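Local coordinates for invasion protein INVA (Salmonella enterica, PDB 2X49), which is an inner-membrane component of the type III secretion export apparatus, involved in invasion of intestinal epithelial cells and represented here by its C-terminal domain, at residues 11-16 with 47-52; 78-83 with 118-123; 162-167 with 197-202; 239-244 with 290-295. One frame throughout, in Å; residues are numbered along the deposited sequence.

Contact 1 (11-16 with 47-52); sequences ILLVPK and LLRDGE
Ile-11 to Val-14 and Leu-47 to Asp-50 pair as parallel strands at one margin of a mixed four-stranded sheet, and the two helices between them, 16-24 and 27-39, make the connection a beta-alpha-beta type crossover. Four backbone hydrogen bonds zip the strands together, beginning with Leu-12 N to Leu-47 O at 2.8 Å and ending with Gly-51 N to Val-14 O at 2.9 Å. On the face that carries Ile-11, Leu-13 and Arg-49, the arginine contributes its hydrocarbon chain and one guanidinium face. Its CB lies 3.7 Å from Leu-13 CD2, the two side chains running alongside each other. The bend at chi3 (-46°) then turns the guanidinium back, and Ile-11 CD1 sits over one of its faces, 3.7 Å from Arg-49 NH2. The other face is leucine-rich: Leu-12 CD1 meets Leu-48 CD2 at 3.9 Å. Beyond the strands, Lys-16 folds at chi3 and chi4 and brings NZ to Asp-50 OD2 at 2.8 Å, a salt bridge that uses the anti lone pair of OD2. Asp-50 OD1 has its own salt bridge to Arg-19, so the aspartate is held by Lys-16 and by Arg-19 of helix 16-24. A water accepts from Lys-16 N and donates to Gly-51 O at 2.6 Å, bridging the diverging chain ends. Strand 46-50 is outermost within the chain. Strand 10-14 lies inside it, its other edge bonded to strand 58-63 through Leu-62 and Val-60, while helix 16-24 packs against Val-14 and Leu-48.

Contact 2 (78-83 with 118-123); sequences MRVVNY and LGYVLR
Arg-123 lies beside Arg-79 across an antiparallel, hydrogen-bonded pair, and its long side chain traces much of the contact. Arg-123 CB rests 3.8 Å from Val-81 CG2. With CG anti to the backbone N (chi1 -164°) the chain runs out alongside Arg-79, then bends at chi3 and lays the guanidinium over the valine, with Val-81 CG2 3.8 Å above the centre of the plane. The branched valine suits this place because its methyl supports a flat cation without competing for its N-H groups. At the tip, Arg-123 NH1 comes within 3.1 Å of Arg-79 NH1, the guanidinium planes standing 81° apart. Beneath the side chains, Arg-123 N bonds to Arg-79 O at 2.8 Å, and Arg-79 N returns a bond to Arg-123 O. On the opposite face of the strands, Val-80 CG2 touches Leu-122 CD2 at 3.9 Å, and Val-80 CG1 lies 3.7 Å from Tyr-120 CD1. Where strand 78-80 has ended, Val-81 N still bonds to Val-121 O, and Asn-82 then continues the pairing with its side chain: OD1 accepts Val-121 N at 2.9 Å, in an almost straight bond (176°) tilted from the amide plane. Just before this, Gly-119 closes the preceding helix in a Schellman motif, its positive phi being easily adopted by glycine. Arg-79 NH1 and Arg-123 NH1 both form salt bridges to Glu-128, and Asp-289 pairs with Arg-79 NH2 and Arg-123 NH1. The arginines are thus gathered around shared carboxylates, which probably offset their charge and fix their orientation.

Contact 3 (162-167 with 197-202); sequences PDLLKE and IMEALA
Leu-164 carries the close part of this helix-helix contact, reaching from helix 162-169 to the surface of helix 194-204. Its CG lies opposite the backbone N (chi1 174°), which sends the two methyls across the gap between the helices. Leu-164 CD2 meets Met-198 CB at 4.1 Å and, at the same distance, Glu-199 CG, so the glutamate offers its aliphatic part. The other methyl, Leu-164 CD1, lies 4.3 Å from Ala-202 CB and 4.0 Å from Met-198 O. A forked leucine suits this place, since CD2 can lean on Met-198 CB and Glu-199 CG while CD1 rests on Ala-202 CB and the backbone. The small Ala-202 lets the helices converge at this end, and the backbones come closest here, with the CA atoms of Glu-167 and Ala-202 6.3 Å apart. Yet the side chains touch only lightly at this point, Glu-167 CG lying 4.3 Å from Ala-202 CB, and no direct hydrogen bond joins the segments. Instead a water donates to Glu-167 OE2 at 2.6 Å and to Ala-202 O, linking a carboxylate to a backbone carbonyl, two acceptors that could not bond directly. The segment axes come no nearer than 9.5 Å and cross at 43°. Away from this surface patch, Met-198 turns its end toward Leu-154 and Leu-157 of helix 147-158, against which Leu-165 also packs, and helix 211-221 packs against Ala-200 and Leu-201.

Contact 4 (239-244 with 290-295); sequences VMVSAE and LVLLTS
Val-239, Val-241 and Leu-293 have the largest areas buried by this contact, which joins the two central strands, 236-240 and 291-294, of a parallel four-stranded sheet. Both the N and the O of Val-239 bond to strand 291-294: its N donates to Val-291 O at 2.9 Å, and its O accepts Leu-293 N, also at 2.9 Å. Its side chain meets two leucines, CG1 lying 3.6 Å from Leu-292 CD1 and CG2 4.1 Å from Leu-290 CD1. A beta-branched residue is apt here, because its compact, extended-strand-favouring shape presents one methyl to each neighbour. Val-241 follows just past the strand and keeps the pattern going, its N bonded to Leu-293 O at 3.1 Å. Turned toward the partner, its CG2 presses on Leu-292 CG at 3.5 Å, a tight carbon contact in which the two side chains meet at about a right angle. Leu-292 reaches that spot because its CG lies beside the carbonyl carbon (chi1 -164°), its forked end lying between the two valines. Leu-293 belongs to the other face of the sheet, where its CD1 meets Met-240 CE at 3.7 Å; the bent thioether brings the terminal methyl back to the leucine. Beyond the valine, Ser-242 occupies the N-cap of helix 243-252, with OG bonded to Val-245 N. Strand 327-332 flanks 236-240 and strand 314-317 flanks 291-294, so the pair lies in the middle of the sheet, with helix 299-306 against Leu-292 and Thr-294.

The four contacts follow one another along the chain without interleaving, and all lie in the C-terminal domain of InvA. Three of them each join two strands of a different sheet: contact 1 a mixed one, contact 2 an antiparallel one and contact 4 a parallel one. Contact 3 instead joins helices in the run from 147 to 231. Contacts 2 and 4 are closest, with nearest atoms about 7 Å apart, and approach through Arg-237 of strand 236-240, which touches the 78-83 and 118-123 segments. Contacts 1 and 3 have centres about 43 Å apart, and contacts 1 and 4 lie on opposite sides of the chain's centre. The chain thus completes three sheets in turn, with a helical region between the second and third.

Contact 1 (11-16 with 47-52)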
loop_
_atom_site.group_PDB
_atom_site.type_symbol
_atom_site.label_atom_id
_atom_site.label_comp_id
_atom_site.label_asym_id
_atom_site.label_seq_id
_atom_site.Cartn_x
_atom_site.Cartn_y
_atom_site.Cartn_z
ATOM N N ILE A 11 -2.177 -18.814 1.476
ATOM C CA ILE A 11 -2.704 -19.568 2.620
ATOM C C ILE A 11 -2.857 -18.601 3.777
ATOM O O ILE A 11 -1.973 -17.810 4.045
ATOM C CB ILE A 11 -1.811 -20.745 3.055
ATOM C CG1 ILE A 11 -1.676 -21.750 1.934
ATOM C CG2 ILE A 11 -2.383 -21.430 4.348
ATOM C CD1 ILE A 11 -0.587 -22.809 2.143
ATOM N N LEU A 12 -4.031 -18.621 4.389
ATOM C CA LEU A 12 -4.259 -17.895 5.657
ATOM C C LEU A 12 -4.391 -18.910 6.773
ATOM O O LEU A 12 -5.251 -19.761 6.741
ATOM C CB LEU A 12 -5.522 -17.062 5.601
ATOM C CG LEU A 12 -5.627 -16.031 4.502
ATOM C CD1 LEU A 12 -6.979 -15.301 4.451
ATOM C CD2 LEU A 12 -4.547 -15.022 4.677
ATOM N N LEU A 13 -3.496 -18.840 7.724
ATOM C CA LEU A 13 -3.623 -19.677 8.950
ATOM C C LEU A 13 -4.524 -18.864 9.888
ATOM O O LEU A 13 -4.284 -17.712 10.158
ATOM C CB LEU A 13 -2.282 -19.944 9.615
ATOM C CG LEU A 13 -1.154 -20.595 8.795
ATOM C CD1 LEU A 13 0.061 -20.821 9.643
ATOM C CD2 LEU A 13 -1.673 -21.863 8.103
ATOM N N VAL A 14 -5.585 -19.518 10.342
ATOM C CA VAL A 14 -6.627 -18.915 11.184
ATOM C C VAL A 14 -6.846 -19.762 12.440
ATOM O O VAL A 14 -6.501 -20.921 12.484
ATOM C CB VAL A 14 -7.953 -18.751 10.390
ATOM C CG1 VAL A 14 -7.676 -17.970 9.062
ATOM C CG2 VAL A 14 -8.582 -20.104 10.094
ATOM N N PRO A 15 -7.421 -19.144 13.466
ATOM C CA PRO A 15 -7.757 -19.962 14.628
ATOM C C PRO A 15 -8.899 -20.914 14.342
ATOM O O PRO A 15 -9.868 -20.563 13.734
ATOM C CB PRO A 15 -8.195 -18.914 15.673
ATOM C CG PRO A 15 -7.743 -17.587 15.177
ATOM C CD PRO A 15 -7.764 -17.719 13.674
ATOM N N LYS A 16 -8.716 -22.126 14.819
ATOM C CA LYS A 16 -9.747 -23.162 14.742
ATOM C C LYS A 16 -11.093 -22.635 15.228
ATOM O O LYS A 16 -12.139 -22.877 14.622
ATOM C CB LYS A 16 -9.313 -24.435 15.484
ATOM C CG LYS A 16 -10.265 -25.592 15.362
ATOM C CD LYS A 16 -9.778 -26.858 16.077
ATOM C CE LYS A 16 -8.477 -27.485 15.501
ATOM N NZ LYS A 16 -8.485 -27.686 14.010
ATOM N N LEU A 47 -6.558 -20.273 0.355
ATOM C CA LEU A 47 -6.863 -21.457 1.190
ATOM C C LEU A 47 -6.807 -21.055 2.665
ATOM O O LEU A 47 -5.927 -20.320 3.109
ATOM C CB LEU A 47 -5.905 -22.649 0.938
ATOM C CG LEU A 47 -5.616 -22.967 -0.527
ATOM C CD1 LEU A 47 -4.560 -24.056 -0.693
ATOM C CD2 LEU A 47 -6.882 -23.392 -1.245
ATOM N N LEU A 48 -7.781 -21.512 3.408
ATOM C CA LEU A 48 -7.753 -21.395 4.895
ATOM C C LEU A 48 -7.264 -22.697 5.509
ATOM O O LEU A 48 -7.651 -23.809 5.107
ATOM C CB LEU A 48 -9.133 -21.066 5.514
ATOM C CG LEU A 48 -9.885 -19.840 5.007
ATOM C CD1 LEU A 48 -11.142 -19.554 5.864
ATOM C CD2 LEU A 48 -9.070 -18.598 4.845
ATOM N N ARG A 49 -6.414 -22.534 6.511
ATOM C CA ARG A 49 -5.848 -23.655 7.271
ATOM C C ARG A 49 -5.869 -23.312 8.753
ATOM O O ARG A 49 -5.642 -22.178 9.112
ATOM C CB ARG A 49 -4.432 -23.958 6.790
ATOM C CG ARG A 49 -3.704 -25.046 7.509
ATOM C CD ARG A 49 -2.424 -25.483 6.734
ATOM N NE ARG A 49 -2.668 -25.686 5.296
ATOM C CZ ARG A 49 -1.714 -25.933 4.394
ATOM N NH1 ARG A 49 -0.447 -26.002 4.769
ATOM N NH2 ARG A 49 -2.021 -26.096 3.110
ATOM N N ASP A 50 -6.219 -24.253 9.609
ATOM C CA ASP A 50 -6.183 -23.930 11.040
ATOM C C ASP A 50 -4.724 -23.885 11.498
ATOM O O ASP A 50 -3.953 -24.761 11.224
ATOM C CB ASP A 50 -6.973 -24.968 11.836
ATOM C CG ASP A 50 -8.470 -24.924 11.545
ATOM O OD1 ASP A 50 -8.944 -24.004 10.825
ATOM O OD2 ASP A 50 -9.166 -25.853 12.016
ATOM N N GLY A 51 -4.370 -22.811 12.174
ATOM C CA GLY A 51 -3.003 -22.634 12.686
ATOM C C GLY A 51 -2.816 -23.092 14.105
ATOM O O GLY A 51 -3.425 -22.618 15.035
ATOM N N GLU A 52 -1.894 -24.025 14.236
ATOM C CA GLU A 52 -1.512 -24.532 15.534
ATOM C C GLU A 52 -1.076 -23.399 16.455
ATOM O O GLU A 52 -0.283 -22.540 16.109
ATOM C CB GLU A 52 -0.391 -25.595 15.408
ATOM C CG GLU A 52 -0.853 -26.943 14.836
ATOM C CD GLU A 52 -0.729 -27.058 13.310
ATOM O OE1 GLU A 52 -0.581 -26.018 12.612
ATOM O OE2 GLU A 52 -0.789 -28.200 12.794
HETATM O O HOH W 1 -5.960 -23.205 15.515
#

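Contact 2 (78-83 with 118-123)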
loop_
_atom_site.group_PDB
_atom_site.type_symbol
_atom_site.label_atom_id
_atom_site.label_comp_id
_atom_site.label_asym_id
_atom_site.label_seq_id
_atom_site.Cartn_x
_atom_site.Cartn_y
_atom_site.Cartn_z
ATOM N N MET A 78 -13.787 -3.144 17.761
ATOM C CA MET A 78 -13.753 -2.108 16.732
ATOM C C MET A 78 -12.421 -1.386 16.783
ATOM O O MET A 78 -11.949 -0.988 17.830
ATOM C CB MET A 78 -14.877 -1.082 16.955
ATOM C CG MET A 78 -16.234 -1.640 16.854
ATOM S SD MET A 78 -16.670 -2.175 15.204
ATOM C CE MET A 78 -16.886 -0.560 14.406
ATOM N N ARG A 79 -11.864 -1.108 15.614
ATOM C CA ARG A 79 -10.619 -0.341 15.580
ATOM C C ARG A 79 -10.845 1.150 15.468
ATOM O O ARG A 79 -11.630 1.598 14.626
ATOM C CB ARG A 79 -9.747 -0.805 14.423
ATOM C CG ARG A 79 -8.416 -0.104 14.477
ATOM C CD ARG A 79 -7.425 -0.397 13.354
ATOM N NE ARG A 79 -6.495 0.740 13.264
ATOM C CZ ARG A 79 -5.991 1.243 12.142
ATOM N NH1 ARG A 79 -6.290 0.705 10.966
ATOM N NH2 ARG A 79 -5.184 2.307 12.196
ATOM N N VAL A 80 -10.122 1.891 16.306
ATOM C CA VAL A 80 -10.090 3.380 16.286
ATOM C C VAL A 80 -8.965 3.807 15.373
ATOM O O VAL A 80 -7.798 3.831 15.720
ATOM C CB VAL A 80 -9.918 4.039 17.683
ATOM C CG1 VAL A 80 -10.215 5.577 17.602
ATOM C CG2 VAL A 80 -10.874 3.421 18.688
ATOM N N VAL A 81 -9.355 4.199 14.178
ATOM C CA VAL A 81 -8.355 4.526 13.099
ATOM C C VAL A 81 -7.517 5.751 13.416
ATOM O O VAL A 81 -6.299 5.739 13.276
ATOM C CB VAL A 81 -9.023 4.631 11.699
ATOM C CG1 VAL A 81 -8.018 5.026 10.572
ATOM C CG2 VAL A 81 -9.759 3.298 11.315
ATOM N N ASN A 82 -8.176 6.801 13.869
ATOM C CA ASN A 82 -7.525 8.073 14.229
ATOM C C ASN A 82 -7.443 8.271 15.740
ATOM O O ASN A 82 -7.708 9.329 16.293
ATOM C CB ASN A 82 -8.181 9.272 13.525
ATOM C CG ASN A 82 -9.626 9.482 13.939
ATOM O OD1 ASN A 82 -10.239 8.586 14.490
ATOM N ND2 ASN A 82 -10.179 10.667 13.662
ATOM N N TYR A 83 -6.996 7.216 16.390
ATOM C CA TYR A 83 -6.785 7.243 17.862
ATOM C C TYR A 83 -5.912 8.407 18.344
ATOM O O TYR A 83 -4.982 8.860 17.677
ATOM C CB TYR A 83 -6.118 5.941 18.306
ATOM C CG TYR A 83 -6.003 5.800 19.803
ATOM C CD1 TYR A 83 -7.063 5.342 20.564
ATOM C CD2 TYR A 83 -4.823 6.132 20.457
ATOM C CE1 TYR A 83 -6.964 5.228 21.953
ATOM C CE2 TYR A 83 -4.698 6.003 21.864
ATOM C CZ TYR A 83 -5.774 5.555 22.598
ATOM O OH TYR A 83 -5.622 5.446 23.974
ATOM N N LEU A 118 -17.629 11.974 18.980
ATOM C CA LEU A 118 -16.525 12.924 19.240
ATOM C C LEU A 118 -15.630 13.018 18.021
ATOM O O LEU A 118 -14.579 13.683 18.021
ATOM C CB LEU A 118 -15.675 12.504 20.451
ATOM C CG LEU A 118 -16.351 12.473 21.829
ATOM C CD1 LEU A 118 -15.556 11.531 22.773
ATOM C CD2 LEU A 118 -16.497 13.858 22.418
ATOM N N GLY A 119 -16.051 12.300 16.997
ATOM C CA GLY A 119 -15.462 12.444 15.667
ATOM C C GLY A 119 -14.329 11.516 15.321
ATOM O O GLY A 119 -13.623 11.718 14.338
ATOM N N TYR A 120 -14.155 10.524 16.171
ATOM C CA TYR A 120 -13.266 9.353 15.894
ATOM C C TYR A 120 -13.898 8.510 14.790
ATOM O O TYR A 120 -15.132 8.467 14.601
ATOM C CB TYR A 120 -12.962 8.517 17.169
ATOM C CG TYR A 120 -12.078 9.263 18.169
ATOM C CD1 TYR A 120 -10.693 9.232 18.068
ATOM C CD2 TYR A 120 -12.628 10.013 19.195
ATOM C CE1 TYR A 120 -9.883 9.933 18.963
ATOM C CE2 TYR A 120 -11.813 10.736 20.090
ATOM C CZ TYR A 120 -10.449 10.668 19.977
ATOM O OH TYR A 120 -9.627 11.371 20.840
ATOM N N VAL A 121 -13.014 7.942 13.990
ATOM C CA VAL A 121 -13.396 7.074 12.893
ATOM C C VAL A 121 -13.102 5.641 13.284
ATOM O O VAL A 121 -12.013 5.325 13.739
ATOM C CB VAL A 121 -12.619 7.448 11.603
ATOM C CG1 VAL A 121 -12.761 6.382 10.564
ATOM C CG2 VAL A 121 -13.085 8.799 11.073
ATOM N N LEU A 122 -14.119 4.799 13.134
ATOM C CA LEU A 122 -14.015 3.385 13.494
ATOM C C LEU A 122 -14.064 2.497 12.279
ATOM O O LEU A 122 -14.681 2.790 11.247
ATOM C CB LEU A 122 -15.125 2.960 14.469
ATOM C CG LEU A 122 -15.319 3.722 15.766
ATOM C CD1 LEU A 122 -16.701 3.338 16.314
ATOM C CD2 LEU A 122 -14.265 3.423 16.824
ATOM N N ARG A 123 -13.357 1.405 12.412
ATOM C CA ARG A 123 -13.364 0.349 11.421
ATOM C C ARG A 123 -13.697 -1.016 12.055
ATOM O O ARG A 123 -13.128 -1.398 13.069
ATOM C CB ARG A 123 -11.976 0.286 10.759
ATOM C CG ARG A 123 -11.892 -0.462 9.485
ATOM C CD ARG A 123 -10.458 -0.409 8.887
ATOM N NE ARG A 123 -10.224 0.904 8.282
ATOM C CZ ARG A 123 -9.034 1.439 7.995
ATOM N NH1 ARG A 123 -7.906 0.812 8.285
ATOM N NH2 ARG A 123 -8.997 2.657 7.473
#

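Contact 3 (162-167 with 197-202)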
loop_
_atom_site.group_PDB
_atom_site.type_symbol
_atom_site.label_atom_id
_atom_site.label_comp_id
_atom_site.label_asym_id
_atom_site.label_seq_id
_atom_site.Cartn_x
_atom_site.Cartn_y
_atom_site.Cartn_z
ATOM N N PRO A 162 -8.044 -0.211 -30.003
ATOM C CA PRO A 162 -6.959 -0.864 -30.747
ATOM C C PRO A 162 -5.830 0.045 -31.131
ATOM O O PRO A 162 -4.677 -0.364 -31.156
ATOM C CB PRO A 162 -7.649 -1.414 -31.989
ATOM C CG PRO A 162 -9.091 -1.466 -31.654
ATOM C CD PRO A 162 -9.372 -0.501 -30.562
ATOM N N ASP A 163 -6.157 1.297 -31.391
ATOM C CA ASP A 163 -5.135 2.232 -31.917
ATOM C C ASP A 163 -4.223 2.721 -30.792
ATOM O O ASP A 163 -3.018 2.965 -30.936
ATOM C CB ASP A 163 -5.761 3.379 -32.707
ATOM C CG ASP A 163 -6.046 2.989 -34.143
ATOM O OD1 ASP A 163 -6.436 1.815 -34.407
ATOM O OD2 ASP A 163 -5.883 3.857 -35.027
ATOM N N LEU A 164 -4.811 2.777 -29.625
ATOM C CA LEU A 164 -4.069 3.181 -28.452
ATOM C C LEU A 164 -3.023 2.109 -28.106
ATOM O O LEU A 164 -1.867 2.392 -27.845
ATOM C CB LEU A 164 -5.021 3.451 -27.274
ATOM C CG LEU A 164 -4.371 3.746 -25.943
ATOM C CD1 LEU A 164 -3.428 4.931 -25.964
ATOM C CD2 LEU A 164 -5.461 3.913 -24.879
ATOM N N LEU A 165 -3.443 0.871 -28.182
ATOM C CA LEU A 165 -2.543 -0.243 -27.855
ATOM C C LEU A 165 -1.430 -0.279 -28.918
ATOM O O LEU A 165 -0.261 -0.438 -28.607
ATOM C CB LEU A 165 -3.282 -1.591 -27.818
ATOM C CG LEU A 165 -2.458 -2.773 -27.275
ATOM C CD1 LEU A 165 -1.989 -2.463 -25.885
ATOM C CD2 LEU A 165 -3.224 -4.064 -27.288
ATOM N N LYS A 166 -1.835 -0.084 -30.152
ATOM C CA LYS A 166 -0.891 -0.092 -31.290
ATOM C C LYS A 166 0.245 0.880 -31.008
ATOM O O LYS A 166 1.430 0.576 -31.182
ATOM C CB LYS A 166 -1.564 0.300 -32.608
ATOM C CG LYS A 166 -2.288 -0.850 -33.240
ATOM C CD LYS A 166 -2.859 -0.502 -34.597
ATOM C CE LYS A 166 -1.753 -0.052 -35.526
ATOM N NZ LYS A 166 -0.656 -1.054 -35.565
ATOM N N GLU A 167 -0.139 2.069 -30.565
ATOM C CA GLU A 167 0.842 3.162 -30.387
ATOM C C GLU A 167 1.778 2.890 -29.236
ATOM O O GLU A 167 2.987 3.134 -29.268
ATOM C CB GLU A 167 0.143 4.509 -30.186
ATOM C CG GLU A 167 1.096 5.717 -30.082
ATOM C CD GLU A 167 2.056 5.939 -31.282
ATOM O OE1 GLU A 167 1.823 5.418 -32.397
ATOM O OE2 GLU A 167 3.056 6.683 -31.085
ATOM N N ILE A 197 -3.565 4.676 -17.993
ATOM C CA ILE A 197 -2.216 4.310 -17.830
ATOM C C ILE A 197 -1.594 4.233 -19.218
ATOM O O ILE A 197 -0.473 4.672 -19.422
ATOM C CB ILE A 197 -2.020 3.013 -17.048
ATOM C CG1 ILE A 197 -2.382 3.267 -15.590
ATOM C CG2 ILE A 197 -0.593 2.529 -17.088
ATOM C CD1 ILE A 197 -2.504 1.983 -14.796
ATOM N N MET A 198 -2.307 3.601 -20.111
ATOM C CA MET A 198 -1.839 3.439 -21.517
ATOM C C MET A 198 -1.701 4.770 -22.210
ATOM O O MET A 198 -0.747 4.982 -22.983
ATOM C CB MET A 198 -2.683 2.449 -22.293
ATOM C CG MET A 198 -2.600 1.041 -21.797
ATOM S SD MET A 198 -0.984 0.324 -22.110
ATOM C CE MET A 198 -0.422 0.054 -20.449
ATOM N N GLU A 199 -2.628 5.675 -21.961
ATOM C CA GLU A 199 -2.513 7.020 -22.574
ATOM C C GLU A 199 -1.214 7.690 -22.079
ATOM O O GLU A 199 -0.494 8.365 -22.826
ATOM C CB GLU A 199 -3.721 7.910 -22.276
ATOM C CG GLU A 199 -4.924 7.509 -23.044
ATOM C CD GLU A 199 -6.183 8.283 -22.634
ATOM O OE1 GLU A 199 -6.129 8.968 -21.571
ATOM O OE2 GLU A 199 -7.206 8.196 -23.359
ATOM N N ALA A 200 -0.900 7.468 -20.820
ATOM C CA ALA A 200 0.315 8.073 -20.236
ATOM C C ALA A 200 1.581 7.416 -20.745
ATOM O O ALA A 200 2.583 8.079 -21.015
ATOM C CB ALA A 200 0.266 8.062 -18.666
ATOM N N LEU A 201 1.486 6.142 -21.040
ATOM C CA LEU A 201 2.633 5.434 -21.639
ATOM C C LEU A 201 2.846 5.917 -23.062
ATOM O O LEU A 201 3.997 6.066 -23.506
ATOM C CB LEU A 201 2.462 3.936 -21.611
ATOM C CG LEU A 201 2.702 3.298 -20.256
ATOM C CD1 LEU A 201 2.109 1.873 -20.199
ATOM C CD2 LEU A 201 4.159 3.268 -20.004
ATOM N N ALA A 202 1.753 6.191 -23.782
ATOM C CA ALA A 202 1.863 6.609 -25.200
ATOM C C ALA A 202 2.560 7.947 -25.264
ATOM O O ALA A 202 3.265 8.260 -26.257
ATOM C CB ALA A 202 0.501 6.697 -25.891
HETATM O O HOH W 2 3.017 8.244 -28.954
#

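Contact 4 (239-244 with 290-295)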
loop_
_atom_site.group_PDB
_atom_site.type_symbol
_atom_site.label_atom_id
_atom_site.label_comp_id
_atom_site.label_asym_id
_atom_site.label_seq_id
_atom_site.Cartn_x
_atom_site.Cartn_y
_atom_site.Cartn_z
ATOM N N VAL A 239 2.098 12.647 7.237
ATOM C CA VAL A 239 3.331 13.139 7.865
ATOM C C VAL A 239 4.141 13.872 6.797
ATOM O O VAL A 239 4.330 13.404 5.693
ATOM C CB VAL A 239 4.135 11.969 8.457
ATOM C CG1 VAL A 239 5.521 12.432 8.937
ATOM C CG2 VAL A 239 3.346 11.267 9.589
ATOM N N MET A 240 4.623 15.056 7.122
ATOM C CA MET A 240 5.361 15.864 6.134
ATOM C C MET A 240 6.835 15.672 6.366
ATOM O O MET A 240 7.276 15.597 7.488
ATOM C CB MET A 240 4.979 17.329 6.287
ATOM C CG MET A 240 5.633 18.282 5.283
ATOM S SD MET A 240 4.430 19.525 4.800
ATOM C CE MET A 240 3.256 18.391 4.070
ATOM N N VAL A 241 7.575 15.576 5.294
ATOM C CA VAL A 241 9.050 15.570 5.353
ATOM C C VAL A 241 9.523 17.038 5.414
ATOM O O VAL A 241 9.125 17.878 4.634
ATOM C CB VAL A 241 9.684 14.844 4.134
ATOM C CG1 VAL A 241 11.197 14.792 4.266
ATOM C CG2 VAL A 241 9.100 13.430 3.956
ATOM N N SER A 242 10.404 17.303 6.351
ATOM C CA SER A 242 11.015 18.643 6.542
ATOM C C SER A 242 11.961 18.996 5.427
ATOM O O SER A 242 12.531 18.158 4.755
ATOM C CB SER A 242 11.761 18.740 7.871
ATOM O OG SER A 242 12.909 17.940 7.863
ATOM N N ALA A 243 12.101 20.284 5.237
ATOM C CA ALA A 243 12.949 20.799 4.161
ATOM C C ALA A 243 14.370 20.337 4.413
ATOM O O ALA A 243 15.173 20.125 3.517
ATOM C CB ALA A 243 12.869 22.373 4.072
ATOM N N GLU A 244 14.627 20.081 5.671
ATOM C CA GLU A 244 15.972 19.669 6.107
ATOM C C GLU A 244 16.325 18.301 5.582
ATOM O O GLU A 244 17.364 18.086 4.963
ATOM C CB GLU A 244 16.077 19.697 7.629
ATOM C CG GLU A 244 16.305 21.099 8.155
ATOM C CD GLU A 244 15.024 21.929 8.424
ATOM O OE1 GLU A 244 13.918 21.588 7.936
ATOM O OE2 GLU A 244 15.135 22.943 9.147
ATOM N N LEU A 290 -1.404 6.096 6.968
ATOM C CA LEU A 290 -0.697 7.377 6.713
ATOM C C LEU A 290 -0.080 7.422 5.353
ATOM O O LEU A 290 0.114 6.410 4.726
ATOM C CB LEU A 290 0.437 7.568 7.728
ATOM C CG LEU A 290 0.038 7.809 9.180
ATOM C CD1 LEU A 290 1.225 7.819 10.175
ATOM C CD2 LEU A 290 -0.830 9.068 9.377
ATOM N N VAL A 291 0.275 8.632 4.940
ATOM C CA VAL A 291 1.255 8.785 3.854
ATOM C C VAL A 291 2.290 9.788 4.259
ATOM O O VAL A 291 2.044 10.715 5.044
ATOM C CB VAL A 291 0.609 9.193 2.510
ATOM C CG1 VAL A 291 -0.325 8.036 1.984
ATOM C CG2 VAL A 291 -0.130 10.523 2.640
ATOM N N LEU A 292 3.481 9.615 3.706
ATOM C CA LEU A 292 4.537 10.619 3.856
ATOM C C LEU A 292 4.481 11.526 2.628
ATOM O O LEU A 292 4.368 11.040 1.576
ATOM C CB LEU A 292 5.893 9.937 3.945
ATOM C CG LEU A 292 7.095 10.657 4.440
ATOM C CD1 LEU A 292 6.844 11.400 5.773
ATOM C CD2 LEU A 292 8.117 9.531 4.611
ATOM N N LEU A 293 4.515 12.828 2.844
ATOM C CA LEU A 293 4.422 13.836 1.758
ATOM C C LEU A 293 5.751 14.502 1.542
ATOM O O LEU A 293 6.367 15.000 2.461
ATOM C CB LEU A 293 3.408 14.936 2.123
ATOM C CG LEU A 293 1.970 14.512 2.346
ATOM C CD1 LEU A 293 1.078 15.746 2.680
ATOM C CD2 LEU A 293 1.478 13.749 1.130
ATOM N N THR A 294 6.144 14.538 0.289
ATOM C CA THR A 294 7.403 15.171 -0.084
ATOM C C THR A 294 7.403 15.778 -1.467
ATOM O O THR A 294 6.475 15.641 -2.227
ATOM C CB THR A 294 8.546 14.199 -0.008
ATOM O OG1 THR A 294 9.757 14.960 0.115
ATOM C CG2 THR A 294 8.512 13.310 -1.204
ATOM N N SER A 295 8.491 16.455 -1.789
ATOM C CA SER A 295 8.680 17.022 -3.136
ATOM C C SER A 295 8.825 15.922 -4.171
ATOM O O SER A 295 9.330 14.828 -3.889
ATOM C CB SER A 295 9.908 17.941 -3.197
ATOM O OG SER A 295 9.829 19.080 -2.316
#